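39 kDa initiator binding protein (Trichomonas vaginalis, PDB 1Q87) binds the initiator (Inr) element of core promoters, this chain being its C-domain, and probably binds zinc. Local coordinates at residues 21-33 against 148-160. Numbering follows the deposited sequence.
Sequences SMCIGNSTPNEQE and GWFDQNEPNCLIL
Asn156 meets Gly25 with both ends of its side-chain amide. OD1 accepts from Gly25 N at 3.0 Å, while ND2 donates to Gly25 O at 2.9 Å along a nearly straight line (174° at the hydrogen), with that oxygen lying in the plane of the amide. The torsion that turns the amide this way sets Asn156 CG between its own backbone N and carbonyl carbon (chi1 61°), and the side chain passes at about a right angle to Ile24, whose CB rests 3.5 Å from Asn156 OD1. Ser27 OG donates to the same oxygen from the opposite face of the Gly25 carbonyl, so two donors grip it. Asn156 ND2 also bonds to Asn171 O of strand 165-171.

Next to this pair, Glu154 runs out extended, CG anti to its backbone N (chi1 -170°), and its carboxylate lies alongside the glycine: OE1 comes within 3.2 Å of Gly25 CA. That oxygen is held by Trp170 NE1. Toward the start of 21-33 the two segments meet through backbone: Cys23 N donates to Asn153 O, approaching from above the carbonyl plane, and Cys23 O takes a nearly straight CA-H...O contact from Glu154 CA. Asn153 OD1 accepts a hydrogen bond from Ser21 N. Met22 supplies the apolar share, its CG 3.7 Å from Pro155 CG, and both side chains also touch helix 95-105, on Tyr99 and Ala103 respectively.

The contact thus straps the extended lead-in to helix 29-47 onto the turns that link strands 147-151 and 157-162, joining the helical part of the C-domain to its five-stranded antiparallel sheet. Because the amide of Asn156 is bonded at both ends, its rotation is fixed and both backbone polar groups of Gly25 are satisfied.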
loop_
_atom_site.group_PDB
_atom_site.type_symbol
_atom_site.label_atom_id
_atom_site.label_comp_id
_atom_site.label_asym_id
_atom_site.label_seq_id
_atom_site.Cartn_x
_atom_site.Cartn_y
_atom_site.Cartn_z
ATOM N N SER A 21 -13.179 13.271 1.030
ATOM C CA SER A 21 -13.980 12.065 0.662
ATOM C C SER A 21 -13.056 10.959 0.122
ATOM O O SER A 21 -12.734 10.927 -1.071
ATOM C CB SER A 21 -15.036 12.431 -0.388
ATOM O OG SER A 21 -16.120 11.514 -0.342
ATOM N N MET A 22 -12.646 10.068 1.026
ATOM C CA MET A 22 -11.747 8.953 0.742
ATOM C C MET A 22 -12.232 7.998 -0.337
ATOM O O MET A 22 -13.281 7.388 -0.226
ATOM C CB MET A 22 -11.490 8.148 2.018
ATOM C CG MET A 22 -10.560 6.951 1.813
ATOM S SD MET A 22 -10.753 5.652 3.078
ATOM C CE MET A 22 -10.113 6.464 4.514
ATOM N N CYS A 23 -11.436 7.856 -1.379
ATOM C CA CYS A 23 -11.777 6.967 -2.462
ATOM C C CYS A 23 -10.481 6.583 -3.181
ATOM O O CYS A 23 -9.530 7.349 -3.208
ATOM C CB CYS A 23 -12.754 7.672 -3.406
ATOM S SG CYS A 23 -13.628 6.526 -4.449
ATOM N N ILE A 24 -10.416 5.401 -3.769
ATOM C CA ILE A 24 -9.176 5.066 -4.429
ATOM C C ILE A 24 -9.125 5.819 -5.745
ATOM O O ILE A 24 -10.166 6.118 -6.332
ATOM C CB ILE A 24 -9.054 3.559 -4.656
ATOM C CG1 ILE A 24 -10.298 3.033 -5.355
ATOM C CG2 ILE A 24 -8.853 2.871 -3.308
ATOM C CD1 ILE A 24 -10.061 1.697 -6.092
ATOM N N GLY A 25 -7.911 6.139 -6.185
ATOM C CA GLY A 25 -7.721 6.864 -7.427
ATOM C C GLY A 25 -7.137 5.985 -8.519
ATOM O O GLY A 25 -6.871 4.801 -8.305
ATOM N N ASN A 26 -6.927 6.591 -9.684
ATOM C CA ASN A 26 -6.405 5.932 -10.867
ATOM C C ASN A 26 -7.197 4.670 -11.086
ATOM O O ASN A 26 -6.660 3.666 -11.586
ATOM C CB ASN A 26 -4.914 5.602 -10.708
ATOM C CG ASN A 26 -4.139 5.726 -12.042
ATOM O OD1 ASN A 26 -2.906 5.650 -12.083
ATOM N ND2 ASN A 26 -4.871 5.936 -13.120
ATOM N N SER A 27 -8.491 4.760 -10.761
ATOM C CA SER A 27 -9.402 3.619 -10.849
ATOM C C SER A 27 -10.681 3.959 -11.573
ATOM O O SER A 27 -11.236 5.031 -11.343
ATOM C CB SER A 27 -9.801 3.152 -9.430
ATOM O OG SER A 27 -8.663 2.903 -8.636
ATOM N N THR A 28 -11.177 3.042 -12.405
ATOM C CA THR A 28 -12.438 3.289 -13.100
ATOM C C THR A 28 -13.578 3.167 -12.102
ATOM O O THR A 28 -13.419 2.594 -11.022
ATOM C CB THR A 28 -12.732 2.281 -14.228
ATOM O OG1 THR A 28 -12.830 0.963 -13.681
ATOM C CG2 THR A 28 -11.649 2.323 -15.302
ATOM N N PRO A 29 -14.741 3.728 -12.447
ATOM C CA PRO A 29 -15.947 3.703 -11.610
ATOM C C PRO A 29 -16.259 2.288 -11.169
ATOM O O PRO A 29 -16.468 2.028 -9.989
ATOM C CB PRO A 29 -17.019 4.262 -12.534
ATOM C CG PRO A 29 -16.252 5.283 -13.321
ATOM C CD PRO A 29 -14.950 4.553 -13.649
ATOM N N ASN A 30 -16.302 1.380 -12.138
ATOM C CA ASN A 30 -16.556 -0.034 -11.875
ATOM C C ASN A 30 -15.525 -0.618 -10.893
ATOM O O ASN A 30 -15.866 -1.355 -9.974
ATOM C CB ASN A 30 -16.491 -0.826 -13.182
ATOM C CG ASN A 30 -17.694 -0.592 -14.083
ATOM O OD1 ASN A 30 -17.696 -1.035 -15.243
ATOM N ND2 ASN A 30 -18.724 0.095 -13.562
ATOM N N GLU A 31 -14.256 -0.299 -11.105
ATOM C CA GLU A 31 -13.226 -0.800 -10.231
ATOM C C GLU A 31 -13.409 -0.272 -8.823
ATOM O O GLU A 31 -13.136 -0.977 -7.858
ATOM C CB GLU A 31 -11.849 -0.426 -10.782
ATOM C CG GLU A 31 -11.591 -1.100 -12.137
ATOM C CD GLU A 31 -10.297 -0.682 -12.821
ATOM O OE1 GLU A 31 -9.993 -1.280 -13.880
ATOM O OE2 GLU A 31 -9.593 0.227 -12.321
ATOM N N GLN A 32 -13.893 0.960 -8.714
ATOM C CA GLN A 32 -14.091 1.588 -7.415
ATOM C C GLN A 32 -15.169 0.886 -6.611
ATOM O O GLN A 32 -14.983 0.618 -5.399
ATOM C CB GLN A 32 -14.444 3.051 -7.592
ATOM C CG GLN A 32 -13.205 3.888 -7.763
ATOM C CD GLN A 32 -13.491 5.273 -8.302
ATOM O OE1 GLN A 32 -12.781 6.220 -7.978
ATOM N NE2 GLN A 32 -14.518 5.398 -9.142
ATOM N N GLU A 33 -16.280 0.587 -7.285
ATOM C CA GLU A 33 -17.366 -0.106 -6.639
ATOM C C GLU A 33 -16.986 -1.553 -6.381
ATOM O O GLU A 33 -17.306 -2.101 -5.329
ATOM C CB GLU A 33 -18.632 0.013 -7.469
ATOM C CG GLU A 33 -19.229 1.417 -7.333
ATOM C CD GLU A 33 -19.044 2.001 -5.914
ATOM O OE1 GLU A 33 -19.570 1.395 -4.942
ATOM O OE2 GLU A 33 -18.368 3.056 -5.780
ATOM N N GLY A 148 8.079 9.560 1.710
ATOM C CA GLY A 148 6.913 9.044 1.012
ATOM C C GLY A 148 5.816 8.596 1.959
ATOM O O GLY A 148 6.113 8.133 3.065
ATOM N N TRP A 149 4.557 8.744 1.537
ATOM C CA TRP A 149 3.418 8.329 2.352
ATOM C C TRP A 149 2.245 8.115 1.429
ATOM O O TRP A 149 2.297 8.496 0.266
ATOM C CB TRP A 149 3.073 9.386 3.406
ATOM C CG TRP A 149 2.597 10.696 2.823
ATOM C CD1 TRP A 149 1.298 11.122 2.669
ATOM C CD2 TRP A 149 3.421 11.697 2.219
ATOM N NE1 TRP A 149 1.270 12.324 1.999
ATOM C CE2 TRP A 149 2.557 12.698 1.713
ATOM C CE3 TRP A 149 4.812 11.845 2.058
ATOM C CZ2 TRP A 149 3.046 13.841 1.046
ATOM C CZ3 TRP A 149 5.298 12.980 1.398
ATOM C CH2 TRP A 149 4.414 13.963 0.902
ATOM N N PHE A 150 1.195 7.474 1.933
ATOM C CA PHE A 150 0.008 7.239 1.144
ATOM C C PHE A 150 -0.955 8.374 1.472
ATOM O O PHE A 150 -1.069 8.793 2.623
ATOM C CB PHE A 150 -0.575 5.850 1.484
ATOM C CG PHE A 150 0.146 4.708 0.772
ATOM C CD1 PHE A 150 -0.276 4.293 -0.488
ATOM C CD2 PHE A 150 1.218 4.050 1.377
ATOM C CE1 PHE A 150 0.337 3.228 -1.141
ATOM C CE2 PHE A 150 1.857 2.970 0.741
ATOM C CZ PHE A 150 1.403 2.558 -0.529
ATOM N N ASP A 151 -1.582 8.890 0.428
ATOM C CA ASP A 151 -2.523 9.988 0.498
ATOM C C ASP A 151 -3.713 9.529 1.328
ATOM O O ASP A 151 -4.417 8.588 0.953
ATOM C CB ASP A 151 -2.957 10.338 -0.944
ATOM C CG ASP A 151 -3.914 11.557 -1.040
ATOM O OD1 ASP A 151 -4.857 11.717 -0.241
ATOM O OD2 ASP A 151 -3.728 12.354 -1.972
ATOM N N GLN A 152 -3.953 10.184 2.449
ATOM C CA GLN A 152 -5.093 9.790 3.254
ATOM C C GLN A 152 -6.437 9.815 2.503
ATOM O O GLN A 152 -7.332 9.049 2.829
ATOM C CB GLN A 152 -5.187 10.653 4.510
ATOM C CG GLN A 152 -5.239 9.824 5.780
ATOM C CD GLN A 152 -3.993 8.970 5.972
ATOM O OE1 GLN A 152 -3.667 8.118 5.141
ATOM N NE2 GLN A 152 -3.293 9.196 7.069
ATOM N N ASN A 153 -6.587 10.668 1.499
ATOM C CA ASN A 153 -7.858 10.723 0.746
ATOM C C ASN A 153 -7.970 9.886 -0.515
ATOM O O ASN A 153 -9.050 9.777 -1.078
ATOM C CB ASN A 153 -8.189 12.158 0.363
ATOM C CG ASN A 153 -8.897 12.880 1.454
ATOM O OD1 ASN A 153 -10.120 12.795 1.562
ATOM N ND2 ASN A 153 -8.136 13.583 2.300
ATOM N N GLU A 154 -6.855 9.320 -0.960
ATOM C CA GLU A 154 -6.774 8.466 -2.145
ATOM C C GLU A 154 -5.723 7.439 -1.656
ATOM O O GLU A 154 -4.588 7.386 -2.142
ATOM C CB GLU A 154 -6.270 9.331 -3.305
ATOM C CG GLU A 154 -6.322 8.705 -4.700
ATOM C CD GLU A 154 -6.275 9.773 -5.795
ATOM O OE1 GLU A 154 -5.888 9.462 -6.936
ATOM O OE2 GLU A 154 -6.632 10.933 -5.510
ATOM N N PRO A 155 -6.117 6.602 -0.682
ATOM C CA PRO A 155 -5.252 5.592 -0.065
ATOM C C PRO A 155 -4.391 4.615 -0.869
ATOM O O PRO A 155 -3.453 4.097 -0.294
ATOM C CB PRO A 155 -6.159 4.905 0.963
ATOM C CG PRO A 155 -7.537 5.259 0.577
ATOM C CD PRO A 155 -7.524 6.216 -0.590
ATOM N N ASN A 156 -4.670 4.373 -2.157
ATOM C CA ASN A 156 -3.831 3.491 -2.982
ATOM C C ASN A 156 -2.770 4.340 -3.681
ATOM O O ASN A 156 -2.005 3.839 -4.506
ATOM C CB ASN A 156 -4.656 2.759 -4.063
ATOM C CG ASN A 156 -5.335 3.715 -5.032
ATOM O OD1 ASN A 156 -5.778 4.802 -4.642
ATOM N ND2 ASN A 156 -5.458 3.302 -6.301
ATOM N N CYS A 157 -2.715 5.625 -3.360
ATOM C CA CYS A 157 -1.738 6.501 -4.007
ATOM C C CYS A 157 -0.569 6.836 -3.094
ATOM O O CYS A 157 -0.736 7.482 -2.058
ATOM C CB CYS A 157 -2.410 7.817 -4.460
ATOM S SG CYS A 157 -1.256 9.029 -5.216
ATOM N N LEU A 158 0.620 6.393 -3.474
ATOM C CA LEU A 158 1.806 6.702 -2.686
ATOM C C LEU A 158 2.386 8.027 -3.206
ATOM O O LEU A 158 2.684 8.181 -4.390
ATOM C CB LEU A 158 2.861 5.584 -2.816
ATOM C CG LEU A 158 4.259 5.906 -2.246
ATOM C CD1 LEU A 158 4.160 5.987 -0.722
ATOM C CD2 LEU A 158 5.323 4.846 -2.698
ATOM N N ILE A 159 2.537 8.997 -2.323
ATOM C CA ILE A 159 3.101 10.273 -2.741
ATOM C C ILE A 159 4.575 10.231 -2.351
ATOM O O ILE A 159 4.876 9.796 -1.251
ATOM C CB ILE A 159 2.416 11.447 -2.014
ATOM C CG1 ILE A 159 0.930 11.487 -2.353
ATOM C CG2 ILE A 159 3.075 12.765 -2.410
ATOM C CD1 ILE A 159 0.186 12.546 -1.535
ATOM N N LEU A 160 5.466 10.667 -3.256
ATOM C CA LEU A 160 6.936 10.690 -3.051
ATOM C C LEU A 160 7.563 12.061 -3.234
ATOM O O LEU A 160 7.492 12.647 -4.332
ATOM C CB LEU A 160 7.627 9.760 -4.033
ATOM C CG LEU A 160 7.731 8.330 -3.546
ATOM C CD1 LEU A 160 8.300 7.431 -4.647
ATOM C CD2 LEU A 160 8.615 8.338 -2.297
#